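Local coordinates for protein Endonuclease/exonuclease/phosphatase (Leptotrichia buccalis C-1013-b, PDB 3TEB) that probably acts as a magnesium-dependent hydrolase of the DNase I-like endonuclease/exonuclease/phosphatase family, perhaps a nuclease, at residues V97-C111 and A122-D136. Residues are numbered along the deposited sequence; the frame is centred on the assembly and turned at random.
Sequences VITRHKIKAEDEFYC and ARRIVSITINYEGQD
Tyr110 and Arg124 form a non-hydrogen-bonded pair of the antiparallel strands 105-110 and 124-132; the guanidinium of Arg124 has the rim of the Tyr110 ring, at CE2, over one of its faces, the two planes 21° apart. Arg124 can be followed outward: CB and CG run beside the carbonyl O of Phe109, CD sits over the Tyr110 ring face, 4.0 Å from its centroid in a CH-pi contact, NE lies near Tyr110 CZ and CE2, CZ near CE2 and OH, NH1 comes within 3.6 Å of Tyr110 CE2, and NH2 stays 3.8 Å from Tyr110 OH, too far for a hydrogen bond. Bends at chi2 (113°) and chi3 (69°) fold the chain back across the ring, while NE is held by the carbonyl of Asn83 and the Tyr110 hydroxyl by that of Ser84. Replacing Tyr110 with an alanine is likely to leave the Arg124 guanidinium without its aromatic cover and the Ser84 carbonyl without its hydroxyl partner.

Backbone bonds continue the ladder, among them Ser127 N to Asp107 O (2.8 Å). On the face of the sheet that carries Phe109, Asp107 and Ile125, the Phe109 ring takes Ile125 CB over one side, whereas Asp107 OD2 forms a salt bridge with Arg164. The face carrying Tyr110, Arg124 and Val126 turns to strand 91-99: Val126 CG1 meets Val97 CG2 at 3.9 Å, and Ile130 CD1 packs against His101 CB in the loop that follows. Apolar contacts thus join the two sheets of the DNase I-like sandwich, and the polar ends of Tyr110 and Arg124 tie the hairpin to strand 78-84 of the opposing sheet.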
ATOM      1  N   VAL A  97       4.176   5.934   1.439  1.00 25.64           N
ATOM      2  CA  VAL A  97       2.942   6.621   1.114  1.00 26.44           C
ATOM      3  C   VAL A  97       3.342   7.889   0.391  1.00 27.11           C
ATOM      4  O   VAL A  97       4.238   8.600   0.836  1.00 27.58           O
ATOM      5  CB  VAL A  97       2.161   7.032   2.383  1.00 26.41           C
ATOM      6  CG1 VAL A  97       0.925   7.816   2.004  1.00 26.73           C
ATOM      7  CG2 VAL A  97       1.776   5.825   3.223  1.00 26.05           C
ATOM      8  N   ILE A  98       2.707   8.166  -0.735  1.00 27.92           N
ATOM      9  CA  ILE A  98       2.862   9.467  -1.385  1.00 28.86           C
ATOM     10  C   ILE A  98       1.566  10.247  -1.200  1.00 29.48           C
ATOM     11  O   ILE A  98       0.479   9.653  -1.188  1.00 29.77           O
ATOM     12  CB  ILE A  98       3.110   9.340  -2.897  1.00 28.96           C
ATOM     13  CG1 ILE A  98       4.300   8.416  -3.207  1.00 29.88           C
ATOM     14  CG2 ILE A  98       3.292  10.712  -3.520  1.00 29.26           C
ATOM     15  CD1 ILE A  98       5.672   8.977  -2.873  1.00 31.35           C
ATOM     16  N   THR A  99       1.656  11.565  -1.059  1.00 29.95           N
ATOM     17  CA  THR A  99       0.435  12.340  -0.913  1.00 30.56           C
ATOM     18  C   THR A  99       0.491  13.729  -1.501  1.00 30.85           C
ATOM     19  O   THR A  99       1.533  14.372  -1.487  1.00 30.85           O
ATOM     20  CB  THR A  99      -0.118  12.339   0.560  1.00 30.76           C
ATOM     21  OG1 THR A  99      -1.346  13.080   0.605  1.00 31.73           O
ATOM     22  CG2 THR A  99       0.881  12.897   1.571  1.00 30.40           C
ATOM     23  N   ARG A 100      -0.661  14.151  -2.021  1.00 31.48           N
ATOM     24  CA  ARG A 100      -0.932  15.497  -2.517  1.00 32.48           C
ATOM     25  C   ARG A 100      -1.123  16.495  -1.382  1.00 33.42           C
ATOM     26  O   ARG A 100      -0.959  17.709  -1.581  1.00 33.80           O
ATOM     27  CB  ARG A 100      -2.241  15.472  -3.284  1.00 32.47           C
ATOM     28  CG  ARG A 100      -2.158  15.690  -4.740  1.00 32.76           C
ATOM     29  CD  ARG A 100      -3.510  15.418  -5.371  1.00 34.23           C
ATOM     30  NE  ARG A 100      -4.522  16.377  -4.931  1.00 37.02           N
ATOM     31  CZ  ARG A 100      -5.840  16.206  -5.038  1.00 38.30           C
ATOM     32  NH1 ARG A 100      -6.341  15.105  -5.576  1.00 38.19           N
ATOM     33  NH2 ARG A 100      -6.667  17.140  -4.587  1.00 40.19           N
ATOM     34  N   HIS A 101      -1.505  15.977  -0.212  1.00 34.00           N
ATOM     35  CA  HIS A 101      -1.860  16.782   0.949  1.00 35.20           C
ATOM     36  C   HIS A 101      -0.749  16.890   1.961  1.00 35.29           C
ATOM     37  O   HIS A 101       0.025  15.962   2.136  1.00 35.36           O
ATOM     38  CB  HIS A 101      -3.047  16.156   1.658  1.00 35.64           C
ATOM     39  CG  HIS A 101      -4.253  16.011   0.792  1.00 37.86           C
ATOM     40  ND1 HIS A 101      -5.026  17.086   0.409  1.00 39.97           N
ATOM     41  CD2 HIS A 101      -4.820  14.918   0.233  1.00 39.31           C
ATOM     42  CE1 HIS A 101      -6.019  16.660  -0.352  1.00 41.09           C
ATOM     43  NE2 HIS A 101      -5.914  15.348  -0.478  1.00 40.82           N
ATOM     44  N   LYS A 102      -0.694  18.019   2.654  1.00 35.77           N
ATOM     45  CA  LYS A 102       0.185  18.174   3.810  1.00 35.95           C
ATOM     46  C   LYS A 102      -0.376  17.393   4.998  1.00 35.96           C
ATOM     47  O   LYS A 102      -1.560  17.062   5.005  1.00 36.31           O
ATOM     48  CB  LYS A 102       0.357  19.650   4.126  1.00 36.45           C
ATOM     49  CG  LYS A 102       1.086  20.357   3.014  1.00 38.17           C
ATOM     50  CD  LYS A 102       1.246  21.843   3.240  1.00 42.12           C
ATOM     51  CE  LYS A 102       2.202  22.406   2.181  1.00 44.01           C
ATOM     52  NZ  LYS A 102       2.148  23.901   2.105  1.00 46.02           N
ATOM     53  N   ILE A 103       0.455  17.078   5.989  1.00 35.72           N
ATOM     54  CA  ILE A 103       0.037  16.142   7.046  1.00 35.75           C
ATOM     55  C   ILE A 103       0.163  16.665   8.486  1.00 36.53           C
ATOM     56  O   ILE A 103       0.997  17.532   8.764  1.00 36.65           O
ATOM     57  CB  ILE A 103       0.787  14.793   6.936  1.00 35.11           C
ATOM     58  CG1 ILE A 103       2.293  15.012   7.058  1.00 34.46           C
ATOM     59  CG2 ILE A 103       0.439  14.097   5.643  1.00 34.58           C
ATOM     60  CD1 ILE A 103       3.030  13.829   7.598  1.00 33.49           C
ATOM     61  N   LYS A 104      -0.659  16.116   9.392  1.00 37.11           N
ATOM     62  CA  LYS A 104      -0.630  16.469  10.830  1.00 37.73           C
ATOM     63  C   LYS A 104       0.296  15.543  11.609  1.00 36.81           C
ATOM     64  O   LYS A 104       0.851  15.947  12.619  1.00 37.10           O
ATOM     65  CB  LYS A 104      -2.029  16.384  11.471  1.00 38.67           C
ATOM     66  CG  LYS A 104      -3.126  17.146  10.772  1.00 41.34           C
ATOM     67  CD  LYS A 104      -3.229  18.608  11.257  1.00 47.55           C
ATOM     68  CE  LYS A 104      -4.311  18.782  12.366  1.00 50.60           C
ATOM     69  NZ  LYS A 104      -5.108  20.030  12.145  1.00 52.11           N
ATOM     70  N   ALA A 105       0.424  14.292  11.160  1.00 35.58           N
ATOM     71  CA  ALA A 105       1.188  13.271  11.879  1.00 34.26           C
ATOM     72  C   ALA A 105       1.749  12.223  10.920  1.00 33.18           C
ATOM     73  O   ALA A 105       1.265  12.074   9.803  1.00 33.20           O
ATOM     74  CB  ALA A 105       0.324  12.611  12.953  1.00 34.19           C
ATOM     75  N   GLU A 106       2.778  11.512  11.362  1.00 32.09           N
ATOM     76  CA  GLU A 106       3.418  10.466  10.583  1.00 31.27           C
ATOM     77  C   GLU A 106       3.952   9.460  11.568  1.00 30.56           C
ATOM     78  O   GLU A 106       4.561   9.826  12.557  1.00 30.72           O
ATOM     79  CB  GLU A 106       4.595  11.032   9.781  1.00 31.36           C
ATOM     80  CG  GLU A 106       5.107  10.113   8.658  1.00 33.37           C
ATOM     81  CD  GLU A 106       6.297   9.188   9.043  1.00 36.68           C
ATOM     82  OE1 GLU A 106       6.613   9.044  10.251  1.00 38.96           O
ATOM     83  OE2 GLU A 106       6.923   8.593   8.119  1.00 37.53           O
ATOM     84  N   ASP A 107       3.756   8.182  11.302  1.00 29.68           N
ATOM     85  CA  ASP A 107       4.362   7.181  12.157  1.00 28.88           C
ATOM     86  C   ASP A 107       4.932   6.053  11.326  1.00 27.80           C
ATOM     87  O   ASP A 107       4.444   5.764  10.231  1.00 27.66           O
ATOM     88  CB  ASP A 107       3.359   6.654  13.187  1.00 29.45           C
ATOM     89  CG  ASP A 107       4.026   6.197  14.487  1.00 30.92           C
ATOM     90  OD1 ASP A 107       5.267   5.979  14.485  1.00 32.11           O
ATOM     91  OD2 ASP A 107       3.306   6.045  15.511  1.00 32.66           O
ATOM     92  N   GLU A 108       5.989   5.451  11.860  1.00 26.85           N
ATOM     93  CA  GLU A 108       6.653   4.292  11.297  1.00 25.81           C
ATOM     94  C   GLU A 108       6.840   3.356  12.466  1.00 25.06           C
ATOM     95  O   GLU A 108       7.458   3.739  13.464  1.00 25.16           O
ATOM     96  CB  GLU A 108       8.015   4.703  10.762  1.00 25.81           C
ATOM     97  CG  GLU A 108       7.946   5.784   9.701  1.00 28.46           C
ATOM     98  CD  GLU A 108       9.264   6.520   9.491  1.00 32.47           C
ATOM     99  OE1 GLU A 108      10.346   5.953   9.808  1.00 34.52           O
ATOM    100  OE2 GLU A 108       9.215   7.677   8.995  1.00 34.64           O
ATOM    101  N   PHE A 109       6.298   2.146  12.369  1.00 24.15           N
ATOM    102  CA  PHE A 109       6.380   1.197  13.484  1.00 23.57           C
ATOM    103  C   PHE A 109       6.174  -0.231  13.012  1.00 23.30           C
ATOM    104  O   PHE A 109       5.627  -0.454  11.930  1.00 23.43           O
ATOM    105  CB  PHE A 109       5.333   1.535  14.552  1.00 23.67           C
ATOM    106  CG  PHE A 109       3.925   1.433  14.057  1.00 23.80           C
ATOM    107  CD1 PHE A 109       3.370   2.446  13.281  1.00 23.95           C
ATOM    108  CD2 PHE A 109       3.164   0.314  14.334  1.00 23.48           C
ATOM    109  CE1 PHE A 109       2.081   2.345  12.802  1.00 23.89           C
ATOM    110  CE2 PHE A 109       1.880   0.211  13.857  1.00 23.58           C
ATOM    111  CZ  PHE A 109       1.336   1.228  13.089  1.00 23.87           C
ATOM    112  N   TYR A 110       6.597  -1.189  13.835  1.00 22.99           N
ATOM    113  CA  TYR A 110       6.409  -2.598  13.543  1.00 22.91           C
ATOM    114  C   TYR A 110       5.046  -3.046  13.982  1.00 23.39           C
ATOM    115  O   TYR A 110       4.660  -2.851  15.135  1.00 23.98           O
ATOM    116  CB  TYR A 110       7.474  -3.458  14.227  1.00 22.74           C
ATOM    117  CG  TYR A 110       8.806  -3.420  13.505  1.00 22.46           C
ATOM    118  CD1 TYR A 110       8.986  -4.108  12.314  1.00 22.69           C
ATOM    119  CD2 TYR A 110       9.878  -2.677  14.003  1.00 21.41           C
ATOM    120  CE1 TYR A 110      10.194  -4.062  11.649  1.00 22.45           C
ATOM    121  CE2 TYR A 110      11.084  -2.625  13.346  1.00 21.02           C
ATOM    122  CZ  TYR A 110      11.245  -3.315  12.166  1.00 21.45           C
ATOM    123  OH  TYR A 110      12.447  -3.272  11.484  1.00 20.62           O
ATOM    124  N   CYS A 111       4.307  -3.648  13.064  1.00 23.68           N
ATOM    125  CA  CYS A 111       3.051  -4.277  13.422  1.00 24.01           C
ATOM    126  C   CYS A 111       3.247  -5.765  13.767  1.00 23.93           C
ATOM    127  O   CYS A 111       2.297  -6.467  14.107  1.00 24.42           O
ATOM    128  CB  CYS A 111       2.055  -4.114  12.285  1.00 24.02           C
ATOM    129  SG  CYS A 111       2.380  -5.218  10.913  1.00 25.53           S
ATOM    130  N   ALA A 122       9.616  -9.494   9.779  1.00 23.05           N
ATOM    131  CA  ALA A 122       9.504  -8.190  10.429  1.00 21.81           C
ATOM    132  C   ALA A 122       8.894  -7.181   9.471  1.00 21.34           C
ATOM    133  O   ALA A 122       9.434  -6.946   8.400  1.00 21.74           O
ATOM    134  CB  ALA A 122      10.861  -7.715  10.888  1.00 21.53           C
ATOM    135  N   ARG A 123       7.770  -6.585   9.837  1.00 20.68           N
ATOM    136  CA  ARG A 123       7.101  -5.651   8.930  1.00 20.28           C
ATOM    137  C   ARG A 123       6.781  -4.337   9.593  1.00 19.75           C
ATOM    138  O   ARG A 123       6.055  -4.292  10.573  1.00 20.04           O
ATOM    139  CB  ARG A 123       5.813  -6.259   8.386  1.00 20.72           C
ATOM    140  CG  ARG A 123       5.980  -7.610   7.738  1.00 21.59           C
ATOM    141  CD  ARG A 123       6.750  -7.480   6.455  1.00 23.15           C
ATOM    142  NE  ARG A 123       7.160  -8.785   5.951  1.00 25.91           N
ATOM    143  CZ  ARG A 123       6.547  -9.429   4.963  1.00 27.42           C
ATOM    144  NH1 ARG A 123       5.497  -8.887   4.359  1.00 28.73           N
ATOM    145  NH2 ARG A 123       6.991 -10.615   4.575  1.00 28.71           N
ATOM    146  N   ARG A 124       7.324  -3.264   9.050  1.00 19.46           N
ATOM    147  CA  ARG A 124       7.078  -1.922   9.550  1.00 19.38           C
ATOM    148  C   ARG A 124       5.911  -1.309   8.740  1.00 19.70           C
ATOM    149  O   ARG A 124       5.772  -1.568   7.544  1.00 20.19           O
ATOM    150  CB  ARG A 124       8.365  -1.102   9.415  1.00 19.57           C
ATOM    151  CG  ARG A 124       8.430   0.215  10.140  1.00 20.43           C
ATOM    152  CD  ARG A 124       9.438   0.253  11.282  1.00 21.84           C
ATOM    153  NE  ARG A 124      10.813   0.203  10.818  1.00 24.15           N
ATOM    154  CZ  ARG A 124      11.884   0.508  11.555  1.00 25.25           C
ATOM    155  NH1 ARG A 124      11.748   0.907  12.801  1.00 25.73           N
ATOM    156  NH2 ARG A 124      13.108   0.405  11.038  1.00 26.84           N
ATOM    157  N   ILE A 125       5.063  -0.525   9.404  1.00 19.72           N
ATOM    158  CA  ILE A 125       3.933   0.145   8.760  1.00 20.28           C
ATOM    159  C   ILE A 125       4.195   1.645   8.669  1.00 20.91           C
ATOM    160  O   ILE A 125       4.876   2.219   9.513  1.00 21.21           O
ATOM    161  CB  ILE A 125       2.657  -0.090   9.578  1.00 20.17           C
ATOM    162  CG1 ILE A 125       2.423  -1.595   9.808  1.00 20.88           C
ATOM    163  CG2 ILE A 125       1.468   0.557   8.933  1.00 20.25           C
ATOM    164  CD1 ILE A 125       1.964  -2.402   8.559  1.00 22.30           C
ATOM    165  N   VAL A 126       3.675   2.287   7.639  1.00 21.97           N
ATOM    166  CA  VAL A 126       3.760   3.736   7.568  1.00 23.06           C
ATOM    167  C   VAL A 126       2.363   4.315   7.670  1.00 24.09           C
ATOM    168  O   VAL A 126       1.473   3.939   6.893  1.00 24.61           O
ATOM    169  CB  VAL A 126       4.428   4.217   6.278  1.00 23.61           C
ATOM    170  CG1 VAL A 126       4.377   5.725   6.173  1.00 23.83           C
ATOM    171  CG2 VAL A 126       5.846   3.789   6.282  1.00 23.98           C
ATOM    172  N   SER A 127       2.166   5.218   8.630  1.00 25.03           N
ATOM    173  CA  SER A 127       0.900   5.923   8.738  1.00 26.32           C
ATOM    174  C   SER A 127       1.062   7.411   8.516  1.00 27.81           C
ATOM    175  O   SER A 127       2.122   7.984   8.761  1.00 28.18           O
ATOM    176  CB  SER A 127       0.211   5.652  10.064  1.00 25.76           C
ATOM    177  OG  SER A 127       0.798   6.407  11.096  1.00 26.12           O
ATOM    178  N   ILE A 128      -0.027   8.015   8.062  1.00 29.68           N
ATOM    179  CA  ILE A 128      -0.095   9.409   7.712  1.00 31.80           C
ATOM    180  C   ILE A 128      -1.421   9.973   8.269  1.00 33.17           C
ATOM    181  O   ILE A 128      -2.455   9.303   8.223  1.00 33.12           O
ATOM    182  CB  ILE A 128       0.107   9.544   6.163  1.00 32.59           C
ATOM    183  CG1 ILE A 128       1.152  10.582   5.863  1.00 34.09           C
ATOM    184  CG2 ILE A 128      -1.165   9.767   5.349  1.00 33.24           C
ATOM    185  CD1 ILE A 128       2.476  10.179   6.416  1.00 34.93           C
ATOM    186  N   THR A 129      -1.394  11.171   8.847  1.00 35.23           N
ATOM    187  CA  THR A 129      -2.646  11.823   9.242  1.00 37.47           C
ATOM    188  C   THR A 129      -2.910  13.087   8.411  1.00 40.05           C
ATOM    189  O   THR A 129      -2.126  14.036   8.440  1.00 40.79           O
ATOM    190  CB  THR A 129      -2.702  12.102  10.766  1.00 37.02           C
ATOM    191  OG1 THR A 129      -2.376  10.902  11.468  1.00 36.78           O
ATOM    192  CG2 THR A 129      -4.088  12.535  11.200  1.00 36.89           C
ATOM    193  N   ILE A 130      -4.006  13.076   7.660  1.00 42.49           N
ATOM    194  CA  ILE A 130      -4.415  14.226   6.876  1.00 46.03           C
ATOM    195  C   ILE A 130      -5.647  14.796   7.501  1.00 48.51           C
ATOM    196  O   ILE A 130      -6.580  14.066   7.837  1.00 48.06           O
ATOM    197  CB  ILE A 130      -4.867  13.852   5.448  1.00 46.54           C
ATOM    198  CG1 ILE A 130      -3.978  12.765   4.807  1.00 47.00           C
ATOM    199  CG2 ILE A 130      -5.013  15.113   4.581  1.00 47.86           C
ATOM    200  CD1 ILE A 130      -2.894  13.282   3.924  1.00 48.78           C
ATOM    201  N   ASN A 131      -5.655  16.114   7.649  1.00 52.60           N
ATOM    202  CA  ASN A 131      -6.868  16.832   7.960  1.00 56.59           C
ATOM    203  C   ASN A 131      -7.592  17.127   6.655  1.00 60.37           C
ATOM    204  O   ASN A 131      -7.078  17.837   5.791  1.00 61.07           O
ATOM    205  CB  ASN A 131      -6.549  18.120   8.705  1.00 56.96           C
ATOM    206  CG  ASN A 131      -7.790  18.868   9.112  1.00 57.81           C
ATOM    207  OD1 ASN A 131      -8.002  20.000   8.696  1.00 59.78           O
ATOM    208  ND2 ASN A 131      -8.635  18.228   9.909  1.00 57.64           N
ATOM    209  N   TYR A 132      -8.775  16.544   6.502  1.00 64.40           N
ATOM    210  CA  TYR A 132      -9.543  16.698   5.280  1.00 69.92           C
ATOM    211  C   TYR A 132     -10.996  17.053   5.571  1.00 72.13           C
ATOM    212  O   TYR A 132     -11.694  16.337   6.300  1.00 71.73           O
ATOM    213  CB  TYR A 132      -9.440  15.439   4.414  1.00 70.59           C
ATOM    214  CG  TYR A 132      -9.954  15.615   2.993  1.00 76.89           C
ATOM    215  CD1 TYR A 132      -9.794  16.830   2.300  1.00 81.13           C
ATOM    216  CD2 TYR A 132     -10.584  14.562   2.330  1.00 80.48           C
ATOM    217  CE1 TYR A 132     -10.262  16.986   0.992  1.00 85.74           C
ATOM    218  CE2 TYR A 132     -11.049  14.705   1.019  1.00 85.12           C
ATOM    219  CZ  TYR A 132     -10.887  15.913   0.359  1.00 87.24           C
ATOM    220  OH  TYR A 132     -11.356  16.035  -0.930  1.00 90.50           O
ATOM    221  N   GLU A 133     -11.434  18.168   4.988  1.00 75.47           N
ATOM    222  CA  GLU A 133     -12.789  18.679   5.172  1.00 78.25           C
ATOM    223  C   GLU A 133     -13.221  18.544   6.639  1.00 76.87           C
ATOM    224  O   GLU A 133     -14.194  17.856   6.953  1.00 77.21           O
ATOM    225  CB  GLU A 133     -13.780  17.982   4.221  1.00 79.89           C
ATOM    226  CG  GLU A 133     -13.356  18.012   2.745  1.00 84.99           C
ATOM    227  CD  GLU A 133     -14.527  17.905   1.761  1.00 91.45           C
ATOM    228  OE1 GLU A 133     -14.475  17.056   0.836  1.00 93.52           O
ATOM    229  OE2 GLU A 133     -15.496  18.683   1.899  1.00 93.32           O
ATOM    230  N   GLY A 134     -12.456  19.179   7.527  1.00 74.91           N
ATOM    231  CA  GLY A 134     -12.739  19.194   8.962  1.00 71.60           C
ATOM    232  C   GLY A 134     -12.787  17.843   9.659  1.00 68.22           C
ATOM    233  O   GLY A 134     -13.504  17.686  10.651  1.00 68.25           O
ATOM    234  N   GLN A 135     -12.027  16.875   9.144  1.00 65.85           N
ATOM    235  CA  GLN A 135     -11.911  15.549   9.758  1.00 62.62           C
ATOM    236  C   GLN A 135     -10.467  15.082   9.680  1.00 59.94           C
ATOM    237  O   GLN A 135      -9.795  15.322   8.675  1.00 59.25           O
ATOM    238  CB  GLN A 135     -12.811  14.551   9.031  1.00 62.35           C
ATOM    239  CG  GLN A 135     -12.939  13.187   9.710  1.00 62.79           C
ATOM    240  CD  GLN A 135     -13.648  12.145   8.842  1.00 62.85           C
ATOM    241  OE1 GLN A 135     -14.146  12.446   7.755  1.00 62.53           O
ATOM    242  NE2 GLN A 135     -13.699  10.912   9.329  1.00 63.48           N
ATOM    243  N   ASP A 136      -9.982  14.416  10.726  1.00 57.74           N
ATOM    244  CA  ASP A 136      -8.656  13.784  10.670  1.00 54.62           C
ATOM    245  C   ASP A 136      -8.764  12.330  10.213  1.00 52.46           C
ATOM    246  O   ASP A 136      -9.475  11.526  10.827  1.00 52.73           O
ATOM    247  CB  ASP A 136      -7.939  13.873  12.025  1.00 55.33           C
ATOM    248  CG  ASP A 136      -7.399  15.276  12.327  1.00 55.70           C
ATOM    249  OD1 ASP A 136      -7.596  16.198  11.502  1.00 56.84           O
ATOM    250  OD2 ASP A 136      -6.764  15.454  13.391  1.00 56.55           O
TER
HETATM  251  O   HOH W   1      -3.205  17.880   7.307  1.00 38.83           O